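Long-range contacts in packaging enzyme P4 (PDB 4BLO), which hydrolyses nucleoside triphosphates and, as a hexameric RecA-type motor, probably drives viral RNA into the capsid of bacteriophage phi6: residues Asp18-Ser23 with Thr221-Ser226; Val39-Tyr44 with Val173-Gly178; Gly253-Ala258 with Thr265-Asn270; Ser119-Leu124 with Ala249-Ala254. All blocks are in the same frame, centred on the assembly; numbering follows the deposited sequence.

Contact 1: residues Asp18-Ser23 with Thr221-Ser226; sequences DLLDAS and TQYDCS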
loop_
_atom_site.group_PDB
_atom_site.type_symbol
_atom_site.label_atom_id
_atom_site.label_comp_id
_atom_site.label_asym_id
_atom_site.label_seq_id
_atom_site.Cartn_x
_atom_site.Cartn_y
_atom_site.Cartn_z
ATOM N N ASP L 18 -27.416 29.077 20.643
ATOM C CA ASP L 18 -28.471 28.075 20.712
ATOM C C ASP L 18 -28.255 27.017 19.662
ATOM O O ASP L 18 -28.260 25.841 20.017
ATOM C CB ASP L 18 -29.852 28.718 20.567
ATOM C CG ASP L 18 -30.233 29.488 21.804
ATOM O OD1 ASP L 18 -30.543 28.843 22.827
ATOM O OD2 ASP L 18 -30.237 30.739 21.747
ATOM N N LEU L 19 -28.000 27.429 18.390
ATOM C CA LEU L 19 -27.759 26.509 17.277
ATOM C C LEU L 19 -26.646 25.523 17.610
ATOM O O LEU L 19 -26.779 24.329 17.327
ATOM C CB LEU L 19 -27.401 27.269 15.990
ATOM C CG LEU L 19 -28.525 28.009 15.254
ATOM C CD1 LEU L 19 -27.956 29.092 14.366
ATOM C CD2 LEU L 19 -29.390 27.051 14.425
ATOM N N LEU L 20 -25.571 26.024 18.241
ATOM C CA LEU L 20 -24.406 25.237 18.632
ATOM C C LEU L 20 -24.732 24.237 19.758
ATOM O O LEU L 20 -24.315 23.076 19.675
ATOM C CB LEU L 20 -23.244 26.165 19.042
ATOM C CG LEU L 20 -22.547 26.930 17.911
ATOM C CD1 LEU L 20 -21.833 28.139 18.436
ATOM C CD2 LEU L 20 -21.571 26.048 17.148
ATOM N N ASP L 21 -25.499 24.673 20.778
ATOM C CA ASP L 21 -25.884 23.843 21.925
ATOM C C ASP L 21 -26.966 22.823 21.581
ATOM O O ASP L 21 -26.982 21.736 22.159
ATOM C CB ASP L 21 -26.377 24.733 23.082
ATOM C CG ASP L 21 -25.314 25.612 23.719
ATOM O OD1 ASP L 21 -24.175 25.647 23.200
ATOM O OD2 ASP L 21 -25.629 26.279 24.727
ATOM N N ALA L 22 -27.880 23.191 20.666
ATOM C CA ALA L 22 -29.021 22.380 20.245
ATOM C C ALA L 22 -28.613 21.044 19.634
ATOM O O ALA L 22 -29.230 20.024 19.941
ATOM C CB ALA L 22 -29.870 23.154 19.247
ATOM N N SER L 23 -27.591 21.048 18.768
ATOM C CA SER L 23 -27.163 19.838 18.082
ATOM C C SER L 23 -25.689 19.466 18.364
ATOM O O SER L 23 -24.772 20.234 18.013
ATOM C CB SER L 23 -27.383 19.979 16.575
ATOM O OG SER L 23 -26.641 21.061 16.030
ATOM N N THR L 221 -24.876 24.278 7.051
ATOM C CA THR L 221 -26.335 24.347 6.867
ATOM C C THR L 221 -27.028 24.376 8.234
ATOM O O THR L 221 -27.966 25.144 8.431
ATOM C CB THR L 221 -26.841 23.179 6.005
ATOM O OG1 THR L 221 -26.063 23.106 4.804
ATOM C CG2 THR L 221 -28.326 23.293 5.669
ATOM N N GLN L 222 -26.532 23.568 9.181
ATOM C CA GLN L 222 -27.046 23.469 10.540
ATOM C C GLN L 222 -26.796 24.756 11.358
ATOM O O GLN L 222 -27.611 25.074 12.232
ATOM C CB GLN L 222 -26.388 22.285 11.243
ATOM C CG GLN L 222 -27.337 21.568 12.174
ATOM C CD GLN L 222 -26.883 20.154 12.420
ATOM O OE1 GLN L 222 -25.852 19.925 13.067
ATOM N NE2 GLN L 222 -27.651 19.177 11.924
ATOM N N TYR L 223 -25.682 25.482 11.079
ATOM C CA TYR L 223 -25.304 26.696 11.813
ATOM C C TYR L 223 -25.540 27.996 10.997
ATOM O O TYR L 223 -25.015 29.051 11.355
ATOM C CB TYR L 223 -23.847 26.589 12.303
ATOM C CG TYR L 223 -23.628 25.412 13.230
ATOM C CD1 TYR L 223 -24.420 25.230 14.354
ATOM C CD2 TYR L 223 -22.618 24.489 12.992
ATOM C CE1 TYR L 223 -24.238 24.137 15.198
ATOM C CE2 TYR L 223 -22.415 23.399 13.839
ATOM C CZ TYR L 223 -23.217 23.235 14.949
ATOM O OH TYR L 223 -23.010 22.165 15.796
ATOM N N ASP L 224 -26.383 27.917 9.944
ATOM C CA ASP L 224 -26.823 29.004 9.057
ATOM C C ASP L 224 -25.664 29.807 8.437
ATOM O O ASP L 224 -25.791 31.024 8.237
ATOM C CB ASP L 224 -27.789 29.957 9.786
ATOM C CG ASP L 224 -28.998 29.320 10.443
ATOM O OD1 ASP L 224 -29.491 28.285 9.917
ATOM O OD2 ASP L 224 -29.497 29.892 11.438
ATOM N N CYS L 225 -24.548 29.114 8.113
ATOM C CA CYS L 225 -23.347 29.706 7.507
ATOM C C CYS L 225 -23.404 29.609 5.987
ATOM O O CYS L 225 -23.890 28.611 5.440
ATOM C CB CYS L 225 -22.077 29.033 8.025
ATOM S SG CYS L 225 -21.889 29.032 9.824
ATOM N N SER L 226 -22.833 30.610 5.319
ATOM C CA SER L 226 -22.634 30.652 3.876
ATOM C C SER L 226 -21.124 30.844 3.644
ATOM O O SER L 226 -20.609 31.963 3.751
ATOM C CB SER L 226 -23.468 31.750 3.231
ATOM O OG SER L 226 -23.394 31.641 1.819
#

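Contact 2: residues Val39-Tyr44 with Val173-Gly178; sequences VVIKTY and VCIGLG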
loop_
_atom_site.group_PDB
_atom_site.type_symbol
_atom_site.label_atom_id
_atom_site.label_comp_id
_atom_site.label_asym_id
_atom_site.label_seq_id
_atom_site.Cartn_x
_atom_site.Cartn_y
_atom_site.Cartn_z
ATOM N N VAL L 39 -18.267 24.744 22.596
ATOM C CA VAL L 39 -17.894 25.756 23.600
ATOM C C VAL L 39 -16.829 26.714 23.047
ATOM O O VAL L 39 -16.972 27.929 23.182
ATOM C CB VAL L 39 -17.423 25.091 24.923
ATOM C CG1 VAL L 39 -17.047 26.128 25.977
ATOM C CG2 VAL L 39 -18.484 24.141 25.465
ATOM N N VAL L 40 -15.791 26.160 22.400
ATOM C CA VAL L 40 -14.668 26.894 21.805
ATOM C C VAL L 40 -15.193 27.940 20.791
ATOM O O VAL L 40 -14.748 29.091 20.842
ATOM C CB VAL L 40 -13.639 25.908 21.168
ATOM C CG1 VAL L 40 -12.431 26.637 20.593
ATOM C CG2 VAL L 40 -13.183 24.864 22.182
ATOM N N ILE L 41 -16.165 27.551 19.918
ATOM C CA ILE L 41 -16.768 28.429 18.896
ATOM C C ILE L 41 -17.512 29.577 19.601
ATOM O O ILE L 41 -17.342 30.742 19.214
ATOM C CB ILE L 41 -17.674 27.655 17.893
ATOM C CG1 ILE L 41 -16.912 26.479 17.227
ATOM C CG2 ILE L 41 -18.229 28.589 16.823
ATOM C CD1 ILE L 41 -17.737 25.276 16.964
ATOM N N LYS L 42 -18.288 29.248 20.662
ATOM C CA LYS L 42 -19.025 30.238 21.464
ATOM C C LYS L 42 -18.056 31.249 22.098
ATOM O O LYS L 42 -18.286 32.456 22.016
ATOM C CB LYS L 42 -19.868 29.559 22.560
ATOM C CG LYS L 42 -21.038 28.716 22.059
ATOM C CD LYS L 42 -22.063 28.407 23.161
ATOM C CE LYS L 42 -21.575 27.417 24.198
ATOM N NZ LYS L 42 -22.609 27.156 25.231
ATOM N N THR L 43 -16.953 30.738 22.682
ATOM C CA THR L 43 -15.895 31.517 23.327
ATOM C C THR L 43 -15.259 32.474 22.312
ATOM O O THR L 43 -14.997 33.632 22.648
ATOM C CB THR L 43 -14.857 30.578 23.971
ATOM O OG1 THR L 43 -15.536 29.572 24.735
ATOM C CG2 THR L 43 -13.879 31.323 24.870
ATOM N N TYR L 44 -15.046 31.992 21.067
ATOM C CA TYR L 44 -14.489 32.787 19.969
ATOM C C TYR L 44 -15.436 33.938 19.622
ATOM O O TYR L 44 -14.972 35.070 19.535
ATOM C CB TYR L 44 -14.215 31.910 18.736
ATOM C CG TYR L 44 -13.688 32.673 17.538
ATOM C CD1 TYR L 44 -12.360 33.091 17.480
ATOM C CD2 TYR L 44 -14.501 32.927 16.436
ATOM C CE1 TYR L 44 -11.870 33.795 16.379
ATOM C CE2 TYR L 44 -14.019 33.622 15.323
ATOM C CZ TYR L 44 -12.702 34.057 15.300
ATOM O OH TYR L 44 -12.216 34.737 14.205
ATOM N N VAL L 173 -13.451 29.919 12.788
ATOM C CA VAL L 173 -13.727 31.170 12.090
ATOM C C VAL L 173 -14.936 31.005 11.157
ATOM O O VAL L 173 -15.799 31.887 11.142
ATOM C CB VAL L 173 -12.486 31.715 11.337
ATOM C CG1 VAL L 173 -12.740 33.127 10.809
ATOM C CG2 VAL L 173 -11.252 31.713 12.230
ATOM N N CYS L 174 -15.017 29.879 10.417
ATOM C CA CYS L 174 -16.112 29.603 9.485
ATOM C C CYS L 174 -17.467 29.503 10.212
ATOM O O CYS L 174 -18.392 30.229 9.843
ATOM C CB CYS L 174 -15.829 28.347 8.668
ATOM S SG CYS L 174 -14.698 28.607 7.272
ATOM N N ILE L 175 -17.580 28.635 11.247
ATOM C CA ILE L 175 -18.817 28.452 12.016
ATOM C C ILE L 175 -19.098 29.696 12.880
ATOM O O ILE L 175 -20.212 30.215 12.844
ATOM C CB ILE L 175 -18.802 27.144 12.865
ATOM C CG1 ILE L 175 -18.681 25.900 11.959
ATOM C CG2 ILE L 175 -20.046 27.038 13.773
ATOM C CD1 ILE L 175 -18.053 24.673 12.631
ATOM N N GLY L 176 -18.096 30.158 13.621
ATOM C CA GLY L 176 -18.215 31.317 14.500
ATOM C C GLY L 176 -18.722 32.574 13.837
ATOM O O GLY L 176 -19.759 33.108 14.245
ATOM N N LEU L 177 -18.010 33.049 12.798
ATOM C CA LEU L 177 -18.371 34.283 12.087
ATOM C C LEU L 177 -19.497 34.069 11.071
ATOM O O LEU L 177 -20.332 34.963 10.900
ATOM C CB LEU L 177 -17.154 34.929 11.403
ATOM C CG LEU L 177 -15.979 35.345 12.315
ATOM C CD1 LEU L 177 -14.916 36.061 11.519
ATOM C CD2 LEU L 177 -16.434 36.266 13.444
ATOM N N GLY L 178 -19.514 32.899 10.428
ATOM C CA GLY L 178 -20.522 32.548 9.433
ATOM C C GLY L 178 -21.927 32.504 9.990
ATOM O O GLY L 178 -22.866 32.921 9.305
#

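Contact 3: residues Gly253-Ala258 with Thr265-Asn270; sequences GAILCA and TMFRTN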
loop_
_atom_site.group_PDB
_atom_site.type_symbol
_atom_site.label_atom_id
_atom_site.label_comp_id
_atom_site.label_asym_id
_atom_site.label_seq_id
_atom_site.Cartn_x
_atom_site.Cartn_y
_atom_site.Cartn_z
ATOM N N GLY L 253 -23.250 24.812 -3.201
ATOM C CA GLY L 253 -22.727 25.681 -4.245
ATOM C C GLY L 253 -21.422 25.175 -4.833
ATOM O O GLY L 253 -20.570 24.608 -4.134
ATOM N N ALA L 254 -21.264 25.353 -6.140
ATOM C CA ALA L 254 -20.047 24.953 -6.829
ATOM C C ALA L 254 -19.804 25.884 -7.996
ATOM O O ALA L 254 -20.736 26.223 -8.728
ATOM C CB ALA L 254 -20.141 23.501 -7.292
ATOM N N ILE L 255 -18.543 26.320 -8.130
ATOM C CA ILE L 255 -18.036 27.208 -9.177
ATOM C C ILE L 255 -16.791 26.599 -9.795
ATOM O O ILE L 255 -15.858 26.257 -9.062
ATOM C CB ILE L 255 -17.711 28.637 -8.650
ATOM C CG1 ILE L 255 -18.858 29.256 -7.822
ATOM C CG2 ILE L 255 -17.282 29.556 -9.795
ATOM C CD1 ILE L 255 -18.387 30.243 -6.749
ATOM N N LEU L 256 -16.760 26.491 -11.137
ATOM C CA LEU L 256 -15.590 26.029 -11.865
ATOM C C LEU L 256 -14.923 27.231 -12.525
ATOM O O LEU L 256 -15.605 28.086 -13.082
ATOM C CB LEU L 256 -15.924 24.930 -12.904
ATOM C CG LEU L 256 -14.701 24.309 -13.688
ATOM C CD1 LEU L 256 -13.756 23.530 -12.772
ATOM C CD2 LEU L 256 -15.150 23.456 -14.860
ATOM N N CYS L 257 -13.598 27.302 -12.426
ATOM C CA CYS L 257 -12.768 28.340 -13.027
ATOM C C CYS L 257 -11.880 27.743 -14.073
ATOM O O CYS L 257 -11.314 26.662 -13.900
ATOM C CB CYS L 257 -11.941 29.069 -11.978
ATOM S SG CYS L 257 -12.894 30.184 -10.932
ATOM N N ALA L 258 -11.714 28.495 -15.137
ATOM C CA ALA L 258 -10.897 28.148 -16.281
ATOM C C ALA L 258 -10.566 29.416 -17.045
ATOM O O ALA L 258 -11.468 30.207 -17.379
ATOM C CB ALA L 258 -11.630 27.148 -17.168
ATOM N N THR L 265 -21.198 26.870 -12.946
ATOM C CA THR L 265 -21.746 27.113 -11.608
ATOM C C THR L 265 -22.956 26.247 -11.308
ATOM O O THR L 265 -23.656 25.786 -12.208
ATOM C CB THR L 265 -22.104 28.567 -11.334
ATOM O OG1 THR L 265 -23.078 29.055 -12.264
ATOM C CG2 THR L 265 -20.891 29.460 -11.174
ATOM N N MET L 266 -23.192 26.048 -10.019
ATOM C CA MET L 266 -24.313 25.313 -9.461
ATOM C C MET L 266 -24.610 25.906 -8.104
ATOM O O MET L 266 -23.703 25.994 -7.266
ATOM C CB MET L 266 -23.975 23.816 -9.354
ATOM C CG MET L 266 -25.112 22.926 -8.906
ATOM S SD MET L 266 -25.633 23.106 -7.193
ATOM C CE MET L 266 -24.124 22.705 -6.328
ATOM N N PHE L 267 -25.877 26.280 -7.878
ATOM C CA PHE L 267 -26.338 26.834 -6.610
ATOM C C PHE L 267 -27.730 26.330 -6.300
ATOM O O PHE L 267 -28.629 26.384 -7.150
ATOM C CB PHE L 267 -26.295 28.381 -6.600
ATOM C CG PHE L 267 -24.932 28.980 -6.876
ATOM C CD1 PHE L 267 -23.907 28.892 -5.933
ATOM C CD2 PHE L 267 -24.672 29.642 -8.075
ATOM C CE1 PHE L 267 -22.647 29.458 -6.186
ATOM C CE2 PHE L 267 -23.409 30.212 -8.322
ATOM C CZ PHE L 267 -22.409 30.115 -7.377
ATOM N N ARG L 268 -27.885 25.810 -5.075
ATOM C CA ARG L 268 -29.138 25.298 -4.511
ATOM C C ARG L 268 -29.806 26.454 -3.789
ATOM O O ARG L 268 -29.446 26.765 -2.651
ATOM C CB ARG L 268 -28.872 24.116 -3.562
ATOM C CG ARG L 268 -28.186 22.936 -4.233
ATOM C CD ARG L 268 -27.872 21.822 -3.268
ATOM N NE ARG L 268 -26.850 20.937 -3.826
ATOM C CZ ARG L 268 -27.090 19.818 -4.506
ATOM N NH1 ARG L 268 -28.336 19.395 -4.685
ATOM N NH2 ARG L 268 -26.086 19.099 -4.982
ATOM N N THR L 269 -30.723 27.146 -4.493
ATOM C CA THR L 269 -31.410 28.337 -3.999
ATOM C C THR L 269 -32.825 28.049 -3.520
ATOM O O THR L 269 -33.299 26.922 -3.639
ATOM C CB THR L 269 -31.471 29.409 -5.111
ATOM O OG1 THR L 269 -32.364 28.979 -6.148
ATOM C CG2 THR L 269 -30.101 29.765 -5.675
ATOM N N ASN L 270 -33.517 29.102 -3.035
ATOM C CA ASN L 270 -34.920 29.034 -2.632
ATOM C C ASN L 270 -35.818 28.965 -3.896
ATOM O O ASN L 270 -36.967 28.523 -3.809
ATOM C CB ASN L 270 -35.323 30.205 -1.696
ATOM C CG ASN L 270 -34.921 31.614 -2.110
ATOM O OD1 ASN L 270 -34.818 31.963 -3.293
ATOM N ND2 ASN L 270 -34.750 32.483 -1.124
#

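Contact 4: residues Ser119-Leu124 with Ala249-Ala254; sequences SGVTAL and ASTVGA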
loop_
_atom_site.group_PDB
_atom_site.type_symbol
_atom_site.label_atom_id
_atom_site.label_comp_id
_atom_site.label_asym_id
_atom_site.label_seq_id
_atom_site.Cartn_x
_atom_site.Cartn_y
_atom_site.Cartn_z
ATOM N N SER L 119 -27.998 27.778 3.258
ATOM C CA SER L 119 -26.793 27.742 4.083
ATOM C C SER L 119 -26.057 26.431 3.809
ATOM O O SER L 119 -26.694 25.395 3.587
ATOM C CB SER L 119 -27.149 27.873 5.559
ATOM O OG SER L 119 -27.812 29.100 5.806
ATOM N N GLY L 120 -24.734 26.506 3.753
ATOM C CA GLY L 120 -23.881 25.359 3.469
ATOM C C GLY L 120 -22.526 25.780 2.954
ATOM O O GLY L 120 -22.036 26.863 3.297
ATOM N N VAL L 121 -21.915 24.945 2.110
ATOM C CA VAL L 121 -20.615 25.284 1.548
ATOM C C VAL L 121 -20.694 25.356 0.013
ATOM O O VAL L 121 -21.491 24.665 -0.628
ATOM C CB VAL L 121 -19.457 24.381 2.064
ATOM C CG1 VAL L 121 -19.290 23.102 1.248
ATOM C CG2 VAL L 121 -18.154 25.162 2.115
ATOM N N THR L 122 -19.915 26.283 -0.533
ATOM C CA THR L 122 -19.746 26.529 -1.956
ATOM C C THR L 122 -18.288 26.183 -2.245
ATOM O O THR L 122 -17.425 26.505 -1.425
ATOM C CB THR L 122 -20.173 27.948 -2.304
ATOM O OG1 THR L 122 -21.547 28.116 -1.927
ATOM C CG2 THR L 122 -19.978 28.278 -3.783
ATOM N N ALA L 123 -18.022 25.443 -3.346
ATOM C CA ALA L 123 -16.663 25.012 -3.664
ATOM C C ALA L 123 -16.171 25.656 -4.935
ATOM O O ALA L 123 -16.705 25.421 -6.014
ATOM C CB ALA L 123 -16.579 23.487 -3.765
ATOM N N LEU L 124 -15.145 26.480 -4.792
ATOM C CA LEU L 124 -14.547 27.198 -5.904
ATOM C C LEU L 124 -13.387 26.369 -6.439
ATOM O O LEU L 124 -12.300 26.370 -5.872
ATOM C CB LEU L 124 -14.135 28.620 -5.457
ATOM C CG LEU L 124 -13.420 29.573 -6.402
ATOM C CD1 LEU L 124 -14.306 29.997 -7.533
ATOM C CD2 LEU L 124 -12.942 30.764 -5.632
ATOM N N ALA L 249 -22.574 17.417 -6.604
ATOM C CA ALA L 249 -23.458 16.485 -5.887
ATOM C C ALA L 249 -23.133 16.410 -4.374
ATOM O O ALA L 249 -23.859 15.751 -3.622
ATOM C CB ALA L 249 -23.343 15.100 -6.511
ATOM N N SER L 250 -22.054 17.101 -3.936
ATOM C CA SER L 250 -21.577 17.104 -2.557
ATOM C C SER L 250 -21.612 18.492 -1.882
ATOM O O SER L 250 -21.303 18.578 -0.691
ATOM C CB SER L 250 -20.150 16.561 -2.518
ATOM O OG SER L 250 -20.090 15.257 -3.073
ATOM N N THR L 251 -21.974 19.573 -2.612
ATOM C CA THR L 251 -22.023 20.914 -2.016
ATOM C C THR L 251 -23.322 21.666 -2.394
ATOM O O THR L 251 -23.967 21.319 -3.389
ATOM C CB THR L 251 -20.789 21.754 -2.435
ATOM O OG1 THR L 251 -20.853 22.041 -3.838
ATOM C CG2 THR L 251 -19.443 21.124 -2.026
ATOM N N VAL L 252 -23.678 22.711 -1.599
ATOM C CA VAL L 252 -24.829 23.610 -1.765
ATOM C C VAL L 252 -24.544 24.594 -2.949
ATOM O O VAL L 252 -25.476 25.123 -3.588
ATOM C CB VAL L 252 -25.093 24.343 -0.403
ATOM C CG1 VAL L 252 -25.949 25.597 -0.558
ATOM C CG2 VAL L 252 -25.721 23.390 0.616
ATOM N N GLY L 253 -23.250 24.812 -3.201
ATOM C CA GLY L 253 -22.727 25.681 -4.245
ATOM C C GLY L 253 -21.422 25.175 -4.833
ATOM O O GLY L 253 -20.570 24.608 -4.134
ATOM N N ALA L 254 -21.264 25.353 -6.140
ATOM C CA ALA L 254 -20.047 24.953 -6.829
ATOM C C ALA L 254 -19.804 25.884 -7.996
ATOM O O ALA L 254 -20.736 26.223 -8.728
ATOM C CB ALA L 254 -20.141 23.501 -7.292
#

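Contact 1: residues Asp18-Ser23 with Thr221-Ser226
Tyr223 and Leu20 both set CG beside their backbone N and anti to the carbonyl carbon (chi1 -60° and -72°), which brings the phenol ring of one segment against the CD2 branch of the other. The two side chains cross at about a right angle. Leu20 CD2 lies over one face of the ring, 4.0 Å from the Tyr223 centroid and shifted toward the rim, a CH-pi contact. The helix backbone meets the same ring at its edge, where Leu19 O comes within 3.3 Å of Tyr223 CE1.

Leu19 is directed toward segment 221-226 and divides its two methyls between Gln222 and Asp224. Leu19 CD2 touches the backbone at Gln222 O (3.4 Å), while Leu19 CD1 sits against Asp224 OD2 (3.4 Å). That carboxylate has its polar partners in Arg105 and Arg12, each joined to it by a salt bridge; Arg12 belongs to helix 7-22 itself, so an ion pair runs beside the leucine contact.

Ser23, the first residue to leave helical geometry, closes the other end with two weak hydrogen bonds. Tyr223 OH gives one to Ser23 O at 3.4 Å, and Ser23 OG gives the other to Gln222 OE1 at 3.3 Å. Ile175 of helix 167-179 and Val25 also pack on the tyrosine. Apolar packing, with one leucine methyl over the tyrosine face and another leucine against segment 221-226, carries most of the contact; its direct polar bonds are weak, and the two arginines would favour an ionised Asp224.

Contact 2: residues Val39-Tyr44 with Val173-Gly178
The helical segments 39-44 and 173-178 run at 53° to each other, N to C, their axes closing to 9.0 Å; the CA atoms of Ile41 and Gly176 are the nearest pair. No hydrogen bond links the two segments, and side chains of 39-44 meet both side chains and bare backbone of 173-178.

Ile41 and Tyr44, three residues apart, both point from their helix toward the other. Ile41 uses its CG2 branch, which stands anti to the backbone N. This methyl rests on bare main chain, with Gly176 N and Gly176 CA both 3.6 Å from Ile41 CG2, and meets the methyl Ile175 CG2 at 3.9 Å. The bare Gly176 also leaves room for the Tyr44 ring edge to come in beside it.

Tyr44 swings its ring away from its own backbone N (chi1 178°), sending it out across the second helix. There the ring edge meets Leu177, with Tyr44 CE2 4.0 Å from Leu177 CG, and the two side chains cross at about a right angle; Gly176 CA also lies near the ring plane. The hydroxyl end touches both methyls of Val173, Tyr44 OH being 3.7 Å from Val173 CG2. The same hydroxyl is hydrogen-bonded to Ile64 O, so its polar need is met although its neighbours across the contact are aliphatic.

Pro66 and Leu69 of helix 66-69 pack on Tyr44. Leu20 of helix 7-22 reaches both Ile41 and Ile175. Cys174 and Leu177 rest on strand 184-187, placing helix 167-179 between the central sheet and helix 38-54.

Contact 3: residues Gly253-Ala258 with Thr265-Asn270
Ile255 and Thr265 lie side by side and point the same way from adjacent strands of a beta hairpin, 253-258 with 261-269, the antiparallel extension of the central sheet of this RecA-like P-loop ATPase. Ile255 CG1 and Ile255 CG2 are each 3.9 Å from the Thr265 CG2 methyl, and the two residues form a non-hydrogen-bonded pair.

Phe267 shares this face. Its own cross-strand partner is Gly253, and with CG beside the backbone N (chi1 -58°) the ring leans past the glycine, bringing Phe267 CD1 to 3.8 Å from Gly253 CA. From there it runs diagonally to Ile255, whose side chain it crosses at a slant, with Phe267 CZ 3.7 Å from Ile255 CG1. Thr122 of the next strand, 120-126, touches both Ile255 and Phe267 and extends the packing on this face.

Ala254 and Met266 occupy the other face. The methionine chain bends at chi2 and chi3, folding its methyl back over the neighbouring strand: Met266 CE is 4.2 Å from Ala254 CB and 3.9 Å from Gly253 CA. Met248 of helix 240-248 packs on both Ala254 and Met266, and Phe244 on Ala254. Farther along the hairpin, Arg264 lies in an ADP pocket that Arg273 and Phe275 also line.

Ala254 and Met266 are the hydrogen-bonded pair of the ladder, exchanging both backbone bonds: Ala254 N reaches Met266 O, and Met266 N reaches Ala254 O, each at 2.8 Å.

Contact 4: residues Ser119-Leu124 with Ala249-Ala254
Gly253 O is gripped by two donors: Ala123 N across the contact, at 2.8 Å, and the hydroxyl Thr251 OG1 of its own segment, at 2.6 Å. They approach from opposite faces of the carbonyl plane. The amide bond belongs to a parallel ladder, in which strands 120-126 and 253-258 stand side by side in the central sheet of a RecA-like P-loop fold; strand 120-126 leads into the loop that holds ADP.

Val121 O is the other shared acceptor. It takes Gly253 N at 3.1 Å and a weak bond from Val252 N, so two successive amides turn to one carbonyl at the entry to strand 253-258.

Thr251, whose hydroxyl is turned to Gly253 O, directs its methyl to the apolar neighbours on strand 120-126. Thr251 CG2 meets Val121 CG1 at 3.8 Å, the two side chains crossing at a slant, and also reaches Ala123 CB. Leu213 of helix 208-222 and Val247 of helix 240-248 close over this side.

Thr122 spreads both branches over Gly253, where no side chain intervenes: Thr122 OG1 lies 3.6 Å from Gly253 CA, and Thr122 CG2 the same distance from Gly253 C. Ahead of the ladder, Ser250 OG is hydrogen-bonded to Arg190 of a neighbouring subunit, and Val252 packs on Val151 of that subunit. On its own chain Val252 points toward the start of strand 120-126, its CG2 methyl 3.9 Å from Gly120 CA.

Contacts 3 and 4 share Gly253 and Ala254, with centres 7 Å apart: strand 253-258 pairs in parallel with 120-126 on one edge and antiparallel with 261-269 on the other. Arg268 ties them further: its N reaches Val252 O and its NE reaches Thr251 O, each at 2.9 Å. Contact 1 meets contact 4 through Cys225 O and Gly120 N, 2.8 Å apart, and is joined to contact 2 by the salt bridge of Asp21 with Lys42. Contact 2 is nested within the loop closed by contact 1; its centre lies 26 Å from that of contact 3. The Met266 side chain of contact 3 is about 7 Å from a bound ADP, and that of Ala254, shared with contact 4, about 10 Å.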